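Local coordinates for protein endoglucanase (Clostridium thermocellum, PDB 2E4T) that probably hydrolyses internal beta-1,4-glucosidic bonds of cellulose and xyloglucan, through the family 44 glycoside hydrolase module that this chain represents, at residues Asn55-Asp69 with Tyr114-Glu126. Numbering follows the deposited sequence.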
# COMPACT_ATOMS: atom_id res chain seq x y z
N ASN A 55 -14.12 -18.18 -14.49
CA ASN A 55 -15.20 -18.81 -13.68
C ASN A 55 -15.25 -18.33 -12.26
O ASN A 55 -16.14 -18.75 -11.51
CB ASN A 55 -15.11 -20.32 -13.79
CG ASN A 55 -13.79 -20.82 -13.30
OD1 ASN A 55 -13.11 -20.19 -12.47
ND2 ASN A 55 -13.38 -21.98 -13.82
N ASN A 56 -14.33 -17.44 -11.84
CA ASN A 56 -14.31 -16.82 -10.50
C ASN A 56 -13.88 -17.74 -9.36
O ASN A 56 -13.91 -17.28 -8.21
CB ASN A 56 -15.61 -16.10 -10.17
CG ASN A 56 -15.90 -15.05 -11.20
OD1 ASN A 56 -15.19 -14.03 -11.30
ND2 ASN A 56 -16.94 -15.27 -11.99
N PHE A 57 -13.48 -18.97 -9.65
CA PHE A 57 -12.96 -19.82 -8.59
C PHE A 57 -11.57 -19.35 -8.18
O PHE A 57 -10.85 -18.67 -8.94
CB PHE A 57 -12.93 -21.28 -9.04
CG PHE A 57 -14.31 -21.81 -9.40
CD1 PHE A 57 -15.37 -21.69 -8.52
CD2 PHE A 57 -14.52 -22.50 -10.59
CE1 PHE A 57 -16.61 -22.21 -8.84
CE2 PHE A 57 -15.75 -23.01 -10.94
CZ PHE A 57 -16.80 -22.86 -10.05
N SER A 58 -11.17 -19.75 -6.98
CA SER A 58 -9.84 -19.41 -6.47
C SER A 58 -9.49 -20.44 -5.39
O SER A 58 -10.34 -21.25 -4.99
CB SER A 58 -9.80 -17.99 -5.87
OG SER A 58 -10.67 -17.87 -4.75
N ASN A 59 -8.23 -20.37 -4.92
CA ASN A 59 -7.72 -21.38 -4.00
C ASN A 59 -7.14 -20.70 -2.76
O ASN A 59 -6.37 -19.73 -2.83
CB ASN A 59 -6.67 -22.25 -4.71
CG ASN A 59 -6.36 -23.52 -3.92
OD1 ASN A 59 -5.60 -23.48 -2.93
ND2 ASN A 59 -7.00 -24.64 -4.28
N ALA A 60 -7.50 -21.26 -1.60
CA ALA A 60 -7.06 -20.72 -0.31
C ALA A 60 -5.58 -20.97 -0.04
O ALA A 60 -4.99 -20.30 0.85
CB ALA A 60 -7.85 -21.37 0.80
N GLY A 61 -4.99 -21.95 -0.70
CA GLY A 61 -3.62 -22.34 -0.35
C GLY A 61 -3.54 -22.73 1.11
O GLY A 61 -4.49 -23.30 1.71
N SER A 62 -2.42 -22.39 1.72
CA SER A 62 -2.18 -22.67 3.11
C SER A 62 -3.13 -21.99 4.08
O SER A 62 -3.19 -22.34 5.27
CB SER A 62 -0.75 -22.33 3.44
OG SER A 62 -0.50 -20.91 3.26
N ASP A 63 -3.87 -20.96 3.63
CA ASP A 63 -4.83 -20.30 4.52
C ASP A 63 -6.02 -21.24 4.85
O ASP A 63 -6.65 -21.04 5.89
CB ASP A 63 -5.29 -18.99 3.98
CG ASP A 63 -4.20 -17.90 4.03
OD1 ASP A 63 -3.42 -17.90 4.99
OD2 ASP A 63 -4.24 -17.00 3.20
N TRP A 64 -6.38 -22.18 3.97
CA TRP A 64 -7.43 -23.14 4.33
C TRP A 64 -7.36 -24.40 3.43
O TRP A 64 -8.10 -24.54 2.47
CB TRP A 64 -8.84 -22.56 4.30
CG TRP A 64 -9.80 -23.53 5.01
CD1 TRP A 64 -10.53 -24.53 4.42
CD2 TRP A 64 -10.10 -23.58 6.39
NE1 TRP A 64 -11.29 -25.19 5.36
CE2 TRP A 64 -11.05 -24.62 6.57
CE3 TRP A 64 -9.69 -22.86 7.49
CZ2 TRP A 64 -11.60 -24.96 7.82
CZ3 TRP A 64 -10.23 -23.23 8.75
CH2 TRP A 64 -11.16 -24.24 8.88
N LEU A 65 -6.45 -25.29 3.77
CA LEU A 65 -6.46 -26.71 3.28
C LEU A 65 -6.41 -26.79 1.75
O LEU A 65 -6.87 -27.78 1.15
CB LEU A 65 -7.68 -27.44 3.85
CG LEU A 65 -7.79 -27.43 5.38
CD1 LEU A 65 -9.05 -28.15 5.81
CD2 LEU A 65 -6.56 -27.99 6.05
N HIS A 66 -5.84 -25.77 1.11
CA HIS A 66 -5.72 -25.79 -0.34
C HIS A 66 -7.08 -25.96 -1.01
O HIS A 66 -7.20 -26.57 -2.10
CB HIS A 66 -4.70 -26.81 -0.85
CG HIS A 66 -3.46 -26.75 -0.06
ND1 HIS A 66 -2.51 -25.75 -0.25
CD2 HIS A 66 -3.04 -27.54 0.98
CE1 HIS A 66 -1.58 -25.94 0.69
NE2 HIS A 66 -1.87 -27.01 1.42
N TYR A 67 -8.12 -25.35 -0.45
CA TYR A 67 -9.47 -25.43 -1.02
C TYR A 67 -9.62 -24.55 -2.25
O TYR A 67 -9.32 -23.33 -2.17
CB TYR A 67 -10.56 -24.97 -0.04
CG TYR A 67 -11.15 -26.06 0.81
CD1 TYR A 67 -10.37 -27.05 1.44
CD2 TYR A 67 -12.50 -26.12 1.01
CE1 TYR A 67 -10.96 -28.00 2.28
CE2 TYR A 67 -13.10 -27.10 1.83
CZ TYR A 67 -12.32 -28.06 2.43
OH TYR A 67 -12.86 -29.01 3.27
N SER A 68 -10.17 -25.11 -3.32
CA SER A 68 -10.69 -24.32 -4.43
C SER A 68 -12.19 -24.16 -4.23
O SER A 68 -12.90 -25.16 -4.02
CB SER A 68 -10.48 -25.02 -5.76
OG SER A 68 -9.13 -24.81 -6.21
N ASP A 69 -12.69 -22.91 -4.27
CA ASP A 69 -14.08 -22.67 -3.92
C ASP A 69 -14.50 -21.28 -4.41
O ASP A 69 -13.80 -20.62 -5.20
CB ASP A 69 -14.20 -22.79 -2.39
CG ASP A 69 -13.32 -21.74 -1.68
OD1 ASP A 69 -13.08 -20.69 -2.25
OD2 ASP A 69 -12.80 -21.99 -0.55
N TYR A 114 -0.73 -21.24 -12.56
CA TYR A 114 -2.00 -21.97 -12.71
C TYR A 114 -3.06 -21.26 -11.86
O TYR A 114 -2.73 -20.58 -10.86
CB TYR A 114 -1.86 -23.41 -12.21
CG TYR A 114 -0.89 -24.22 -13.04
CD1 TYR A 114 -1.34 -25.00 -14.11
CD2 TYR A 114 0.48 -24.22 -12.78
CE1 TYR A 114 -0.45 -25.71 -14.90
CE2 TYR A 114 1.39 -24.91 -13.58
CZ TYR A 114 0.89 -25.66 -14.64
OH TYR A 114 1.80 -26.36 -15.43
N VAL A 115 -4.31 -21.50 -12.23
CA VAL A 115 -5.45 -20.96 -11.49
C VAL A 115 -6.50 -22.08 -11.32
O VAL A 115 -6.54 -23.07 -12.10
CB VAL A 115 -6.09 -19.72 -12.21
CG1 VAL A 115 -5.08 -18.58 -12.19
CG2 VAL A 115 -6.54 -20.06 -13.61
N SER A 116 -7.36 -21.92 -10.33
CA SER A 116 -8.34 -22.97 -10.03
C SER A 116 -9.22 -23.30 -11.24
O SER A 116 -9.85 -22.40 -11.84
CB SER A 116 -9.29 -22.47 -8.93
OG SER A 116 -8.60 -22.36 -7.69
N ALA A 117 -9.35 -24.60 -11.53
CA ALA A 117 -10.26 -25.04 -12.58
C ALA A 117 -11.70 -25.15 -12.11
O ALA A 117 -12.61 -25.23 -12.96
CB ALA A 117 -9.83 -26.41 -13.10
N ASP A 118 -11.91 -25.26 -10.80
CA ASP A 118 -13.19 -25.66 -10.24
C ASP A 118 -13.31 -25.04 -8.85
O ASP A 118 -12.38 -24.42 -8.33
CB ASP A 118 -13.32 -27.20 -10.21
CG ASP A 118 -12.21 -27.82 -9.35
OD1 ASP A 118 -12.16 -27.51 -8.14
OD2 ASP A 118 -11.38 -28.60 -9.91
N GLY A 119 -14.49 -25.25 -8.26
CA GLY A 119 -14.75 -24.87 -6.88
C GLY A 119 -15.07 -26.08 -6.02
O GLY A 119 -15.91 -26.02 -5.13
N ASN A 120 -14.36 -27.18 -6.23
CA ASN A 120 -14.78 -28.48 -5.69
C ASN A 120 -14.20 -28.84 -4.35
O ASN A 120 -14.57 -29.90 -3.83
CB ASN A 120 -14.44 -29.65 -6.66
CG ASN A 120 -14.96 -29.50 -8.01
OD1 ASN A 120 -15.95 -28.85 -8.18
ND2 ASN A 120 -14.36 -30.19 -9.00
N GLY A 121 -13.39 -27.97 -3.72
CA GLY A 121 -12.88 -28.26 -2.39
C GLY A 121 -11.37 -28.50 -2.45
O GLY A 121 -10.64 -27.99 -3.34
N PRO A 122 -10.85 -29.25 -1.49
CA PRO A 122 -9.39 -29.35 -1.32
C PRO A 122 -8.70 -29.95 -2.55
O PRO A 122 -9.16 -30.96 -3.11
CB PRO A 122 -9.21 -30.27 -0.10
CG PRO A 122 -10.48 -31.12 -0.12
CD PRO A 122 -11.57 -30.10 -0.50
N VAL A 123 -7.56 -29.36 -2.88
CA VAL A 123 -6.67 -29.88 -3.92
C VAL A 123 -5.58 -30.68 -3.22
O VAL A 123 -4.85 -30.16 -2.37
CB VAL A 123 -6.06 -28.73 -4.75
CG1 VAL A 123 -5.10 -29.28 -5.75
CG2 VAL A 123 -7.18 -27.92 -5.44
N SER A 124 -5.49 -31.98 -3.56
CA SER A 124 -4.52 -32.83 -2.89
C SER A 124 -3.10 -32.52 -3.36
O SER A 124 -2.90 -31.94 -4.46
CB SER A 124 -4.83 -34.29 -3.19
OG SER A 124 -4.46 -34.56 -4.53
N GLN A 125 -2.09 -32.98 -2.63
CA GLN A 125 -0.74 -32.85 -3.12
C GLN A 125 -0.54 -33.64 -4.40
O GLN A 125 0.27 -33.27 -5.28
CB GLN A 125 0.29 -33.24 -2.05
CG GLN A 125 1.69 -32.85 -2.46
CD GLN A 125 2.70 -32.97 -1.36
OE1 GLN A 125 2.41 -33.22 -0.22
NE2 GLN A 125 3.97 -32.79 -1.71
N GLU A 126 -1.31 -34.74 -4.59
CA GLU A 126 -1.19 -35.52 -5.82
C GLU A 126 -1.82 -34.79 -7.00
O GLU A 126 -1.51 -35.15 -8.14
CB GLU A 126 -1.82 -36.91 -5.59
CG GLU A 126 -1.05 -37.67 -4.51
CD GLU A 126 -1.36 -37.26 -3.12
OE1 GLU A 126 -2.54 -37.07 -2.75
OE2 GLU A 126 -0.39 -37.06 -2.31
O HOH W 1 -9.51 -26.20 -8.45
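N55 brings ND2 to 3.4 Å from O of A117, while its OD1 accepts the backbone N-H of F57, an Asx turn that leads into strand 58-59. F57 lays one face of its ring on the D118-G119 peptide, and CA of G119 sits 3.9 Å from the ring centroid in a CH-pi contact. A flat aromatic suits a bare backbone, and glycine suits position 119 because a CB there would run into CE1 of F57.

N59 has CG anti to its backbone N (chi1 -166°), which carries the amide across to the strand 67-69 side. Its two ends do different work: OD1 closes an Asx turn with N of G61, while ND2 donates to OG of S68 at 2.9 Å, nearly in the amide plane, and to O of H66. That carbonyl is gripped twice, because N of V123 reaches H66 O at 2.9 Å from the opposite face of its plane. CG2 of V123 packs against ND2 of N59 at 3.5 Å.

P122 sets its CD over one face of the Y67 ring, 3.7 Å from the centroid and 19° off the normal, beside CA of G121; the puckered pyrrolidine suits a CH-pi contact because its CH2 groups can lie against an aromatic face. S68 then pairs with G121: its N donates to G121 O, and its O takes N of G121 in the carbonyl plane. The small side chain of S68 is buried against S116, where the two OG atoms are hydrogen-bonded at 2.9 Å; a water 2.7 Å from OG of S68 also reaches OD1 of D118, a weak bond, and OD2 of D118 is salt-bridged to R133.

N120 and G121 both face S68, a classic beta bulge; at the backbone angles of residue 121 a side chain would press on the carbonyl O of N120, which calls for glycine. The bulge lies where strand 121-122 completes a small three-stranded antiparallel sheet on the hairpin 58-69, an excursion at the periphery of the TIM-like barrel.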